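Local coordinates for gifsy-2 prophage ATP-binding sugar transporter-like protein (PDB 2PP6) that may bind ATP, as its sugar transporter-like prophage family is thought to, but has no established role, at residues A[55-59]-A[60-64]. Numbering follows the deposited sequence.
Sequences VVVFS and GNVIP
Where strand 53-57 of the closed antiparallel barrel runs out, the chain turns at Ser59, Gly60 and Asn61 and folds back, bringing Val62 and Pro64 over Val57, the last residue of the strand. This is a local apolar contact round a turn. Its closest apolar pair is formed by two methyls, Val57 CG1 and Val62 CG2, 3.6 Å apart. In Val57 the touching methyl lies anti to the backbone N (chi1 -175°), which leaves the second branch, CG2, to face the proline; there Val57 CG2 and Pro64 CG are 4.3 Å apart, a looser touch. The valine is thus met through a different branch by each of the two returning residues. Val62 brings a single methyl inward, CG2, which also lies 4.2 Å from the carbonyl oxygen Ser59 O. At the turn itself the amide of Asn61 turns back toward Ser59, its CG placed between the backbone N and the carbonyl carbon (chi1 68°), so that Asn61 OD1 lies near Ser59 CB. The serine hydroxyl has its partner outside the turn: Ser59 OG is hydrogen-bonded to the backbone N of Ile35, tying the start of the turn to the adjacent strand. At Phe58 the bond from CA to CB leads away from the returning chain, and the side chain packs on Asp16, Ile19 and Ala20 of helix 2-23, with Lys88 making a cation-pi contact to its ring. Val57, itself part of the barrel wall, also touches Val36 of strand 32-38 and, together with Pro64, rests on Pro89 and Leu91 of strand 88-95, while Val62 reaches Thr32 of strand 32-38 before the chain continues toward strand 69-72.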
# COMPACT_ATOMS: atom_id res chain seq x y z
N VAL A 55 15.80 -17.01 9.06
CA VAL A 55 14.74 -16.97 8.06
C VAL A 55 13.36 -16.79 8.66
O VAL A 55 13.13 -17.20 9.80
CB VAL A 55 14.67 -18.28 7.27
CG1 VAL A 55 16.06 -18.70 6.84
CG2 VAL A 55 14.03 -19.36 8.14
N VAL A 56 12.44 -16.19 7.92
CA VAL A 56 11.09 -16.07 8.45
C VAL A 56 10.17 -16.97 7.62
O VAL A 56 10.29 -17.07 6.40
CB VAL A 56 10.61 -14.60 8.49
CG1 VAL A 56 11.74 -13.68 8.19
CG2 VAL A 56 9.45 -14.40 7.58
N VAL A 57 9.26 -17.66 8.31
CA VAL A 57 8.34 -18.61 7.70
C VAL A 57 7.06 -18.00 7.16
O VAL A 57 6.27 -17.44 7.92
CB VAL A 57 7.99 -19.70 8.73
CG1 VAL A 57 7.12 -20.78 8.09
CG2 VAL A 57 9.27 -20.30 9.27
N PHE A 58 6.83 -18.14 5.87
CA PHE A 58 5.62 -17.57 5.27
C PHE A 58 4.42 -18.50 5.17
O PHE A 58 3.29 -18.05 5.30
CB PHE A 58 5.94 -16.98 3.91
CG PHE A 58 6.59 -15.63 3.97
CD1 PHE A 58 5.95 -14.51 3.47
CD2 PHE A 58 7.85 -15.47 4.55
CE1 PHE A 58 6.55 -13.25 3.55
CE2 PHE A 58 8.46 -14.21 4.63
CZ PHE A 58 7.81 -13.10 4.13
N SER A 59 4.64 -19.79 4.96
CA SER A 59 3.54 -20.73 4.85
C SER A 59 2.75 -20.75 6.16
O SER A 59 3.32 -20.59 7.24
CB SER A 59 4.08 -22.12 4.55
OG SER A 59 4.87 -22.09 3.37
N GLY A 60 1.43 -20.93 6.07
CA GLY A 60 0.62 -20.96 7.28
C GLY A 60 0.31 -22.36 7.74
O GLY A 60 -0.48 -22.56 8.66
N ASN A 61 0.94 -23.36 7.12
CA ASN A 61 0.65 -24.74 7.47
C ASN A 61 1.66 -25.41 8.38
O ASN A 61 1.61 -26.62 8.57
CB ASN A 61 0.45 -25.57 6.19
CG ASN A 61 1.73 -25.75 5.39
OD1 ASN A 61 2.46 -24.79 5.17
ND2 ASN A 61 1.98 -26.97 4.93
N VAL A 62 2.56 -24.62 8.96
CA VAL A 62 3.57 -25.14 9.89
C VAL A 62 3.66 -24.28 11.14
O VAL A 62 3.32 -23.10 11.12
CB VAL A 62 5.01 -25.19 9.28
CG1 VAL A 62 5.06 -26.17 8.12
CG2 VAL A 62 5.42 -23.82 8.80
N ILE A 63 4.11 -24.90 12.22
CA ILE A 63 4.33 -24.22 13.50
C ILE A 63 5.72 -24.66 13.95
O ILE A 63 5.86 -25.65 14.67
CB ILE A 63 3.33 -24.64 14.60
CG1 ILE A 63 2.42 -25.75 14.08
CG2 ILE A 63 2.51 -23.45 15.04
CD1 ILE A 63 1.42 -26.25 15.10
N PRO A 64 6.76 -23.94 13.52
CA PRO A 64 8.13 -24.30 13.89
C PRO A 64 8.41 -24.28 15.39
O PRO A 64 7.80 -23.51 16.13
CB PRO A 64 8.97 -23.29 13.11
CG PRO A 64 8.09 -22.10 13.04
CD PRO A 64 6.75 -22.70 12.71